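Local coordinates for protein probable fumarate reductase Ifc3 (Shewanella frigidimarina, PDB 1QO8) that catalyses the reduction of fumarate to succinate in vitro, with FAD and four covalently bound c-type haems as cofactors, and may take part in electron transport to ferric iron, at residues 172-177 against 217-222; 208-213 against 548-553; 441-446 against 451-456. All coordinates share one frame; numbering follows the deposited sequence.

Interaction 1: residues 172-177 against 217-222; sequences TKQQTA and WLESLG
Gln174 NE2 donates to Glu219 OE2 within the FAD-binding domain, linking the first turn of the short helix 173-177 to the last turn of helix 201-220. The contact is narrow and polar, made by long side chains that come from opposite directions. Glu219 runs extended beyond CG and delivers OE2 to Gln174 NE2 at 2.8 Å. OE2 lies close to the Gln174 amide plane, and NE2 meets it nearly along the C-O axis, although the N-H...O angle is only 147°. Gln174 bends at chi2 (72°), which turns its amide toward the carboxylate, the two planes 36° apart. NE2 also bonds Asp226 OD1, so both acceptors of this buried amide nitrogen are carboxylates. Lys173 extends alongside, its NZ 4.3 Å from Glu219 OE2, near enough that it may ease the negative charge, though beyond a salt bridge. An alanine in place of Gln174 would take away the amide and is likely to leave Glu219 OE2 and Asp226 without this shared donor. A water completes a second link by donating to Gln174 OE1 at 3.1 Å and to Glu219 OE1 at 2.8 Å.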
loop_
_atom_site.group_PDB
_atom_site.type_symbol
_atom_site.label_atom_id
_atom_site.label_comp_id
_atom_site.label_asym_id
_atom_site.label_seq_id
_atom_site.Cartn_x
_atom_site.Cartn_y
_atom_site.Cartn_z
ATOM N N THR A 172 -32.065 -5.156 -17.915
ATOM C CA THR A 172 -31.860 -5.722 -19.270
ATOM C C THR A 172 -33.128 -6.388 -19.761
ATOM O O THR A 172 -34.082 -6.763 -19.071
ATOM C CB THR A 172 -30.700 -6.732 -19.312
ATOM O OG1 THR A 172 -31.079 -7.839 -18.495
ATOM C CG2 THR A 172 -29.401 -6.104 -18.819
ATOM N N LYS A 173 -33.125 -6.645 -21.061
ATOM C CA LYS A 173 -34.238 -7.430 -21.623
ATOM C C LYS A 173 -34.162 -8.852 -21.090
ATOM O O LYS A 173 -35.230 -9.489 -21.019
ATOM C CB LYS A 173 -34.178 -7.291 -23.128
ATOM C CG LYS A 173 -33.028 -8.009 -23.781
ATOM C CD LYS A 173 -33.165 -7.947 -25.290
ATOM C CE LYS A 173 -32.074 -8.651 -26.049
ATOM N NZ LYS A 173 -32.263 -10.115 -26.178
ATOM N N GLN A 174 -33.020 -9.414 -20.661
ATOM C CA GLN A 174 -33.061 -10.760 -20.066
ATOM C C GLN A 174 -33.793 -10.742 -18.706
ATOM O O GLN A 174 -34.466 -11.708 -18.321
ATOM C CB GLN A 174 -31.708 -11.444 -19.893
ATOM C CG GLN A 174 -30.942 -11.813 -21.147
ATOM C CD GLN A 174 -30.343 -10.645 -21.895
ATOM O OE1 GLN A 174 -30.295 -9.460 -21.504
ATOM N NE2 GLN A 174 -29.828 -10.943 -23.076
ATOM N N GLN A 175 -33.725 -9.606 -18.008
ATOM C CA GLN A 175 -34.434 -9.505 -16.747
ATOM C C GLN A 175 -35.925 -9.384 -17.073
ATOM O O GLN A 175 -36.662 -10.059 -16.363
ATOM C CB GLN A 175 -33.912 -8.434 -15.815
ATOM C CG GLN A 175 -32.565 -8.718 -15.141
ATOM C CD GLN A 175 -32.152 -7.595 -14.207
ATOM O OE1 GLN A 175 -32.307 -6.449 -14.577
ATOM N NE2 GLN A 175 -31.674 -7.861 -13.001
ATOM N N THR A 176 -36.338 -8.703 -18.128
ATOM C CA THR A 176 -37.757 -8.521 -18.363
ATOM C C THR A 176 -38.380 -9.816 -18.932
ATOM O O THR A 176 -39.560 -10.044 -18.757
ATOM C CB THR A 176 -38.203 -7.414 -19.336
ATOM O OG1 THR A 176 -37.959 -7.902 -20.655
ATOM C CG2 THR A 176 -37.523 -6.102 -19.117
ATOM N N ALA A 177 -37.579 -10.645 -19.573
ATOM C CA ALA A 177 -38.058 -11.897 -20.128
ATOM C C ALA A 177 -38.261 -12.879 -18.992
ATOM O O ALA A 177 -39.080 -13.783 -19.154
ATOM C CB ALA A 177 -37.138 -12.491 -21.177
ATOM N N TRP A 217 -24.156 -3.608 -25.843
ATOM C CA TRP A 217 -22.931 -3.435 -26.616
ATOM C C TRP A 217 -22.274 -4.747 -26.922
ATOM O O TRP A 217 -21.894 -5.002 -28.051
ATOM C CB TRP A 217 -22.026 -2.472 -25.844
ATOM C CG TRP A 217 -20.558 -2.558 -26.181
ATOM C CD1 TRP A 217 -19.544 -3.093 -25.465
ATOM C CD2 TRP A 217 -19.975 -2.093 -27.403
ATOM N NE1 TRP A 217 -18.328 -2.979 -26.128
ATOM C CE2 TRP A 217 -18.584 -2.334 -27.333
ATOM C CE3 TRP A 217 -20.499 -1.466 -28.538
ATOM C CZ2 TRP A 217 -17.740 -1.980 -28.360
ATOM C CZ3 TRP A 217 -19.639 -1.108 -29.548
ATOM C CH2 TRP A 217 -18.276 -1.400 -29.480
ATOM N N LEU A 218 -22.094 -5.666 -25.949
ATOM C CA LEU A 218 -21.463 -6.951 -26.319
ATOM C C LEU A 218 -22.320 -7.772 -27.289
ATOM O O LEU A 218 -21.770 -8.491 -28.146
ATOM C CB LEU A 218 -21.097 -7.720 -25.057
ATOM C CG LEU A 218 -20.062 -7.013 -24.143
ATOM C CD1 LEU A 218 -19.988 -7.663 -22.773
ATOM C CD2 LEU A 218 -18.697 -6.983 -24.809
ATOM N N GLU A 219 -23.634 -7.758 -27.068
ATOM C CA GLU A 219 -24.616 -8.365 -27.920
ATOM C C GLU A 219 -24.641 -7.759 -29.334
ATOM O O GLU A 219 -24.628 -8.580 -30.232
ATOM C CB GLU A 219 -26.078 -8.183 -27.412
ATOM C CG GLU A 219 -26.189 -9.146 -26.210
ATOM C CD GLU A 219 -27.450 -8.839 -25.442
ATOM O OE1 GLU A 219 -27.790 -7.635 -25.355
ATOM O OE2 GLU A 219 -28.122 -9.785 -24.995
ATOM N N SER A 220 -24.527 -6.451 -29.476
ATOM C CA SER A 220 -24.346 -5.929 -30.831
ATOM C C SER A 220 -23.123 -6.536 -31.502
ATOM O O SER A 220 -23.086 -6.526 -32.731
ATOM C CB SER A 220 -24.194 -4.426 -30.910
ATOM O OG SER A 220 -23.101 -3.918 -30.156
ATOM N N LEU A 221 -22.110 -7.060 -30.830
ATOM C CA LEU A 221 -20.927 -7.574 -31.475
ATOM C C LEU A 221 -21.138 -9.052 -31.677
ATOM O O LEU A 221 -20.164 -9.581 -32.182
ATOM C CB LEU A 221 -19.670 -7.336 -30.598
ATOM C CG LEU A 221 -19.480 -5.878 -30.141
ATOM C CD1 LEU A 221 -18.231 -5.634 -29.261
ATOM C CD2 LEU A 221 -19.475 -4.922 -31.340
ATOM N N GLY A 222 -22.258 -9.654 -31.208
ATOM C CA GLY A 222 -22.429 -11.064 -31.477
ATOM C C GLY A 222 -22.378 -11.967 -30.244
ATOM O O GLY A 222 -22.523 -13.194 -30.401
HETATM O O HOH W 1 -29.442 -7.067 -23.215
#

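Interaction 2: residues 208-213 against 548-553; sequences AEQSAD and TVVFGR. With FAD (flavin-adenine dinucleotide), chain G.
Val550 packs against the backbone and side chain of Gln210 where helix 201-220 crosses helix 543-563 at nearly a right angle (97°), the local axes 9.1 Å apart. The van der Waals contacts are divided between the two methyls of the valine. CG1, set anti to the backbone N (chi1 165°), reaches Gln210 CB at 4.0 Å, while CG2 faces the backbone and comes within 3.6 Å of the carbonyl oxygen, Gln210 O. The two side chains cross roughly perpendicularly.

Polar links run through water. One water accepts from Gln210 NE2 and donates to Val550 O at 2.7 Å; another donates to Gln210 O and accepts from Arg553 NH1 at 3.0 Å, so Gln210 is joined to the other helix at both its amide and its carbonyl. Within helix 201-220, Ser211 OG donates to Ala208 O, beside a kink where the N atoms of Ala212 and Asp213 make no bond to the preceding turn.

Charge adds a looser tie. Arg553, bent at chi3 (74°), holds NH1 4.3 Å from Asp213 OD2, short of a salt bridge. NH1 lies nearer Asp213 O, at 3.6 Å, an oblique contact and not a hydrogen bond. The guanidinium also makes a cation-pi contact with Trp217.

The cofactor lies beyond the other side of helix 543-563, where Thr548 CG2 approaches FAD O5' to 3.2 Å and Thr548 OG1 bonds Ser131 OG. Helix 201-220 thus backs the C-terminal helix that lines the dinucleotide pocket of this Rossmann-type FAD-binding fold.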
loop_
_atom_site.group_PDB
_atom_site.type_symbol
_atom_site.label_atom_id
_atom_site.label_comp_id
_atom_site.label_asym_id
_atom_site.label_seq_id
_atom_site.Cartn_x
_atom_site.Cartn_y
_atom_site.Cartn_z
ATOM N N ALA A 208 -23.574 0.689 -12.290
ATOM C CA ALA A 208 -24.967 0.290 -12.310
ATOM C C ALA A 208 -25.689 0.880 -13.523
ATOM O O ALA A 208 -26.351 0.166 -14.263
ATOM C CB ALA A 208 -25.743 0.720 -11.054
ATOM N N GLU A 209 -25.513 2.175 -13.752
ATOM C CA GLU A 209 -26.294 2.875 -14.744
ATOM C C GLU A 209 -26.035 2.412 -16.158
ATOM O O GLU A 209 -26.934 2.512 -16.982
ATOM C CB GLU A 209 -26.010 4.379 -14.660
ATOM C CG GLU A 209 -26.817 4.964 -13.488
ATOM C CD GLU A 209 -26.474 6.433 -13.273
ATOM O OE1 GLU A 209 -25.504 6.949 -13.844
ATOM O OE2 GLU A 209 -27.233 7.063 -12.495
ATOM N N GLN A 210 -24.832 1.957 -16.479
ATOM C CA GLN A 210 -24.399 1.688 -17.829
ATOM C C GLN A 210 -24.197 0.211 -18.128
ATOM O O GLN A 210 -23.686 -0.187 -19.167
ATOM C CB GLN A 210 -23.081 2.472 -18.039
ATOM C CG GLN A 210 -23.429 3.921 -18.379
ATOM C CD GLN A 210 -22.254 4.863 -18.360
ATOM O OE1 GLN A 210 -22.367 5.965 -17.819
ATOM N NE2 GLN A 210 -21.112 4.520 -18.972
ATOM N N SER A 211 -24.516 -0.637 -17.197
ATOM C CA SER A 211 -24.356 -2.076 -17.240
ATOM C C SER A 211 -25.272 -2.691 -18.283
ATOM O O SER A 211 -24.710 -3.514 -19.023
ATOM C CB SER A 211 -24.562 -2.689 -15.867
ATOM O OG SER A 211 -25.809 -2.434 -15.249
ATOM N N ALA A 212 -26.555 -2.307 -18.395
ATOM C CA ALA A 212 -27.385 -2.851 -19.474
ATOM C C ALA A 212 -26.895 -2.491 -20.865
ATOM O O ALA A 212 -26.786 -3.284 -21.801
ATOM C CB ALA A 212 -28.837 -2.289 -19.356
ATOM N N ASP A 213 -26.532 -1.225 -21.059
ATOM C CA ASP A 213 -25.872 -0.726 -22.256
ATOM C C ASP A 213 -24.616 -1.526 -22.562
ATOM O O ASP A 213 -24.510 -1.882 -23.714
ATOM C CB ASP A 213 -25.480 0.743 -22.087
ATOM C CG ASP A 213 -25.805 1.519 -23.349
ATOM O OD1 ASP A 213 -26.481 1.080 -24.311
ATOM O OD2 ASP A 213 -25.393 2.688 -23.301
ATOM N N THR A 548 -15.022 -4.083 -16.488
ATOM C CA THR A 548 -14.147 -4.028 -17.678
ATOM C C THR A 548 -14.929 -3.525 -18.883
ATOM O O THR A 548 -14.374 -2.738 -19.671
ATOM C CB THR A 548 -13.486 -5.380 -18.012
ATOM O OG1 THR A 548 -14.549 -6.288 -18.406
ATOM C CG2 THR A 548 -12.765 -5.970 -16.811
ATOM N N VAL A 549 -16.245 -3.819 -18.960
ATOM C CA VAL A 549 -16.987 -3.323 -20.104
ATOM C C VAL A 549 -17.316 -1.838 -19.920
ATOM O O VAL A 549 -17.081 -0.977 -20.772
ATOM C CB VAL A 549 -18.293 -4.102 -20.379
ATOM C CG1 VAL A 549 -19.036 -3.485 -21.539
ATOM C CG2 VAL A 549 -17.927 -5.564 -20.684
ATOM N N VAL A 550 -17.937 -1.503 -18.814
ATOM C CA VAL A 550 -18.411 -0.146 -18.626
ATOM C C VAL A 550 -17.215 0.839 -18.613
ATOM O O VAL A 550 -17.301 1.898 -19.224
ATOM C CB VAL A 550 -19.189 -0.053 -17.323
ATOM C CG1 VAL A 550 -19.399 1.381 -16.870
ATOM C CG2 VAL A 550 -20.547 -0.746 -17.425
ATOM N N PHE A 551 -16.165 0.579 -17.838
ATOM C CA PHE A 551 -15.131 1.603 -17.697
ATOM C C PHE A 551 -14.131 1.427 -18.829
ATOM O O PHE A 551 -13.370 2.336 -19.164
ATOM C CB PHE A 551 -14.467 1.560 -16.305
ATOM C CG PHE A 551 -15.366 2.221 -15.280
ATOM C CD1 PHE A 551 -15.520 3.600 -15.243
ATOM C CD2 PHE A 551 -16.077 1.423 -14.386
ATOM C CE1 PHE A 551 -16.414 4.174 -14.355
ATOM C CE2 PHE A 551 -16.948 2.012 -13.476
ATOM C CZ PHE A 551 -17.128 3.382 -13.458
ATOM N N GLY A 552 -14.031 0.210 -19.397
ATOM C CA GLY A 552 -13.177 0.006 -20.572
ATOM C C GLY A 552 -13.687 0.913 -21.685
ATOM O O GLY A 552 -12.856 1.571 -22.347
ATOM N N ARG A 553 -15.019 1.051 -21.810
ATOM C CA ARG A 553 -15.573 1.809 -22.920
ATOM C C ARG A 553 -15.445 3.313 -22.557
ATOM O O ARG A 553 -15.244 4.128 -23.441
ATOM C CB ARG A 553 -17.064 1.540 -23.185
ATOM C CG ARG A 553 -17.413 0.093 -23.565
ATOM C CD ARG A 553 -18.913 -0.157 -23.541
ATOM N NE ARG A 553 -19.535 0.481 -24.720
ATOM C CZ ARG A 553 -20.848 0.731 -24.771
ATOM N NH1 ARG A 553 -21.710 0.432 -23.786
ATOM N NH2 ARG A 553 -21.335 1.262 -25.885
HETATM P PA FAD G . -7.266 -8.999 -17.751
HETATM O O1A FAD G . -8.374 -9.744 -18.429
HETATM O O2A FAD G . -6.388 -9.640 -16.942
HETATM O O5B FAD G . -6.308 -8.706 -18.962
HETATM C C5B FAD G . -5.125 -7.810 -18.862
HETATM C C4B FAD G . -4.280 -7.958 -20.224
HETATM O O4B FAD G . -3.121 -7.014 -20.010
HETATM C C3B FAD G . -3.583 -9.356 -20.310
HETATM O O3B FAD G . -3.857 -10.174 -21.356
HETATM C C2B FAD G . -2.099 -9.099 -19.858
HETATM O O2B FAD G . -1.113 -9.965 -20.472
HETATM C C1B FAD G . -1.907 -7.748 -20.441
HETATM N N9A FAD G . -0.835 -6.984 -19.790
HETATM C C8A FAD G . -0.484 -6.961 -18.463
HETATM N N7A FAD G . 0.596 -6.261 -18.249
HETATM C C5A FAD G . 0.992 -5.784 -19.495
HETATM C C6A FAD G . 2.154 -5.024 -19.948
HETATM N N6A FAD G . 3.087 -4.574 -19.157
HETATM N N1A FAD G . 2.154 -4.744 -21.276
HETATM C C2A FAD G . 1.242 -5.264 -22.165
HETATM N N3A FAD G . 0.152 -5.991 -21.832
HETATM C C4A FAD G . 0.116 -6.228 -20.493
HETATM N N1 FAD G . -15.362 -11.500 -12.437
HETATM C C2 FAD G . -16.629 -11.352 -12.717
HETATM O O2 FAD G . -17.287 -10.368 -12.628
HETATM N N3 FAD G . -17.436 -12.427 -13.201
HETATM C C4 FAD G . -16.775 -13.640 -13.367
HETATM O O4 FAD G . -17.398 -14.599 -13.724
HETATM C C4X FAD G . -15.373 -13.789 -12.985
HETATM N N5 FAD G . -14.769 -14.983 -13.089
HETATM C C5X FAD G . -13.450 -15.120 -12.816
HETATM C C6 FAD G . -12.878 -16.392 -12.962
HETATM C C7 FAD G . -11.540 -16.563 -12.701
HETATM C C7M FAD G . -10.854 -17.885 -12.835
HETATM C C8 FAD G . -10.761 -15.411 -12.323
HETATM C C8M FAD G . -9.287 -15.570 -12.106
HETATM C C9 FAD G . -11.311 -14.160 -12.210
HETATM C C9A FAD G . -12.652 -13.969 -12.449
HETATM N N10 FAD G . -13.336 -12.742 -12.332
HETATM C C10 FAD G . -14.649 -12.621 -12.581
HETATM C "C1'" FAD G . -12.561 -11.461 -12.324
HETATM C "C2'" FAD G . -12.606 -10.807 -13.746
HETATM O "O2'" FAD G . -12.456 -11.987 -14.606
HETATM C "C3'" FAD G . -11.260 -10.057 -13.894
HETATM O "O3'" FAD G . -11.127 -9.049 -12.883
HETATM C "C4'" FAD G . -11.414 -9.111 -15.132
HETATM O "O4'" FAD G . -11.513 -10.035 -16.258
HETATM C "C5'" FAD G . -10.043 -8.355 -15.265
HETATM O "O5'" FAD G . -10.111 -7.768 -16.712
HETATM P P FAD G . -9.035 -6.810 -17.258
HETATM O O1P FAD G . -9.516 -6.461 -18.648
HETATM O O2P FAD G . -8.923 -5.837 -16.266
HETATM O O3P FAD G . -7.818 -7.591 -17.172
HETATM O O HOH W 2 -19.699 2.487 -20.338
HETATM O O HOH W 3 -21.340 0.130 -20.829
#

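Interaction 3: residues 441-446 against 451-456; sequences TVEQLA and MKVADL
The carboxylate of Glu443 is the flat group that touches across this contact: its CD lies 4.0 Å from Val453 CG1, while its OE2 is held by a salt bridge to Lys447. The apolar stem packs closer, Glu443 CG reaching Val453 CG1 at 3.4 Å, with both atoms anti to their own backbone N. A second flat group, the Gln444 amide, serves its own helix instead: NE2 donates to Thr441 OG1, which lies 18° out of the amide plane. That hydroxyl also takes Gln444 N in a nearly straight N-cap bond, 174° at the hydrogen. These residues form a helix-loop-helix, in which the short helix 442-448 leads through a tight loop into helix 453-469. It probably belongs to the mobile capping domain that in this family closes over the active site. Near the end of the loop, just before the N-cap residue Lys452, Met451 N makes a weak bond to Ala446 O at 2.9 Å, and the same carbonyl accepts from Thr449 OG1. Leu456 fills the inner side: CD2 sits 3.6 Å from Val442 CG1 and 3.8 Å from Ala446 CB. Ala446 CB also lies 4.2 Å from Met451 CB. Strands pack against Leu445 of the first helix and Met451 of the loop: Tyr489 and Ala491 of strand 489-505 touch Leu445, and Trp413 and Ile415 of strand 412-417 touch Met451.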
loop_
_atom_site.group_PDB
_atom_site.type_symbol
_atom_site.label_atom_id
_atom_site.label_comp_id
_atom_site.label_asym_id
_atom_site.label_seq_id
_atom_site.Cartn_x
_atom_site.Cartn_y
_atom_site.Cartn_z
ATOM N N THR A 441 -9.532 -48.569 -2.771
ATOM C CA THR A 441 -9.776 -48.645 -1.351
ATOM C C THR A 441 -9.224 -47.340 -0.725
ATOM O O THR A 441 -8.500 -46.584 -1.396
ATOM C CB THR A 441 -9.040 -49.843 -0.720
ATOM O OG1 THR A 441 -7.659 -49.518 -0.758
ATOM C CG2 THR A 441 -9.146 -51.172 -1.493
ATOM N N VAL A 442 -9.594 -47.071 0.516
ATOM C CA VAL A 442 -9.170 -45.884 1.242
ATOM C C VAL A 442 -7.670 -45.865 1.423
ATOM O O VAL A 442 -7.025 -44.831 1.254
ATOM C CB VAL A 442 -9.888 -45.753 2.594
ATOM C CG1 VAL A 442 -9.353 -44.657 3.504
ATOM C CG2 VAL A 442 -11.374 -45.515 2.295
ATOM N N GLU A 443 -7.049 -46.967 1.787
ATOM C CA GLU A 443 -5.603 -47.134 1.762
ATOM C C GLU A 443 -4.878 -46.899 0.447
ATOM O O GLU A 443 -3.803 -46.253 0.410
ATOM C CB GLU A 443 -5.333 -48.605 2.208
ATOM C CG GLU A 443 -3.940 -48.775 2.794
ATOM C CD GLU A 443 -3.561 -50.227 3.035
ATOM O OE1 GLU A 443 -4.276 -50.987 3.726
ATOM O OE2 GLU A 443 -2.512 -50.671 2.537
ATOM N N GLN A 444 -5.357 -47.444 -0.680
ATOM C CA GLN A 444 -4.816 -47.014 -1.969
ATOM C C GLN A 444 -4.921 -45.495 -2.156
ATOM O O GLN A 444 -3.975 -44.879 -2.620
ATOM C CB GLN A 444 -5.433 -47.767 -3.139
ATOM C CG GLN A 444 -5.130 -49.276 -3.172
ATOM C CD GLN A 444 -6.111 -50.009 -4.081
ATOM O OE1 GLN A 444 -5.778 -50.511 -5.162
ATOM N NE2 GLN A 444 -7.395 -50.027 -3.747
ATOM N N LEU A 445 -6.036 -44.830 -1.882
ATOM C CA LEU A 445 -6.179 -43.389 -2.032
ATOM C C LEU A 445 -5.071 -42.726 -1.198
ATOM O O LEU A 445 -4.421 -41.780 -1.593
ATOM C CB LEU A 445 -7.521 -42.892 -1.457
ATOM C CG LEU A 445 -8.224 -41.676 -2.082
ATOM C CD1 LEU A 445 -8.974 -40.821 -1.086
ATOM C CD2 LEU A 445 -7.441 -40.870 -3.118
ATOM N N ALA A 446 -4.873 -43.199 0.053
ATOM C CA ALA A 446 -3.904 -42.606 0.965
ATOM C C ALA A 446 -2.488 -42.713 0.394
ATOM O O ALA A 446 -1.707 -41.762 0.499
ATOM C CB ALA A 446 -3.995 -43.256 2.336
ATOM N N MET A 451 -1.084 -39.447 2.052
ATOM C CA MET A 451 -1.568 -39.347 3.441
ATOM C C MET A 451 -1.051 -40.530 4.254
ATOM O O MET A 451 -0.684 -41.574 3.657
ATOM C CB MET A 451 -3.107 -39.294 3.423
ATOM C CG MET A 451 -3.664 -38.042 2.735
ATOM S SD MET A 451 -5.458 -38.092 2.709
ATOM C CE MET A 451 -5.975 -37.699 1.081
ATOM N N LYS A 452 -1.075 -40.438 5.561
ATOM C CA LYS A 452 -0.806 -41.619 6.429
ATOM C C LYS A 452 -1.969 -42.595 6.306
ATOM O O LYS A 452 -3.116 -42.198 6.547
ATOM C CB LYS A 452 -0.659 -41.179 7.874
ATOM C CG LYS A 452 0.480 -40.165 8.104
ATOM C CD LYS A 452 0.873 -40.175 9.571
ATOM C CE LYS A 452 1.778 -39.033 10.018
ATOM N NZ LYS A 452 1.774 -38.722 11.482
ATOM N N VAL A 453 -1.743 -43.831 5.970
ATOM C CA VAL A 453 -2.726 -44.895 5.917
ATOM C C VAL A 453 -3.550 -44.993 7.190
ATOM O O VAL A 453 -4.765 -44.955 7.170
ATOM C CB VAL A 453 -2.006 -46.241 5.653
ATOM C CG1 VAL A 453 -3.008 -47.389 5.812
ATOM C CG2 VAL A 453 -1.421 -46.245 4.242
ATOM N N ALA A 454 -2.917 -45.005 8.353
ATOM C CA ALA A 454 -3.650 -45.105 9.629
ATOM C C ALA A 454 -4.442 -43.869 10.004
ATOM O O ALA A 454 -5.574 -43.838 10.545
ATOM C CB ALA A 454 -2.611 -45.530 10.672
ATOM N N ASP A 455 -3.877 -42.700 9.722
ATOM C CA ASP A 455 -4.653 -41.461 9.963
ATOM C C ASP A 455 -5.869 -41.389 9.025
ATOM O O ASP A 455 -6.981 -41.161 9.533
ATOM C CB ASP A 455 -3.771 -40.236 9.882
ATOM C CG ASP A 455 -2.652 -40.172 10.880
ATOM O OD1 ASP A 455 -2.070 -41.180 11.354
ATOM O OD2 ASP A 455 -2.324 -39.028 11.273
ATOM N N LEU A 456 -5.723 -41.647 7.737
ATOM C CA LEU A 456 -6.880 -41.550 6.842
ATOM C C LEU A 456 -7.983 -42.560 7.198
ATOM O O LEU A 456 -9.153 -42.191 7.169
ATOM C CB LEU A 456 -6.579 -41.745 5.357
ATOM C CG LEU A 456 -7.748 -41.466 4.411
ATOM C CD1 LEU A 456 -8.333 -40.042 4.521
ATOM C CD2 LEU A 456 -7.369 -41.728 2.979
#

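In the fold
From the N terminus, interaction 1 closes first: a largely helical excursion of 39 residues leads from helix 173-177 to the end of helix 201-220. Interaction 2 starts from an earlier turn of that same helix and closes only at 548-553, so the two cross along the chain. They also touch in space, through Trp217 with Arg553 and Leu218 with Val549, joining the helical region to the C-terminal helix 543-563. Interaction 3 follows interaction 1 in series and is nested within the long loop closed by interaction 2. It closes a short loop, four residues between its segments, and ties helix 442-448 to the start of helix 453-469, its centre about 51 Å from those of both others.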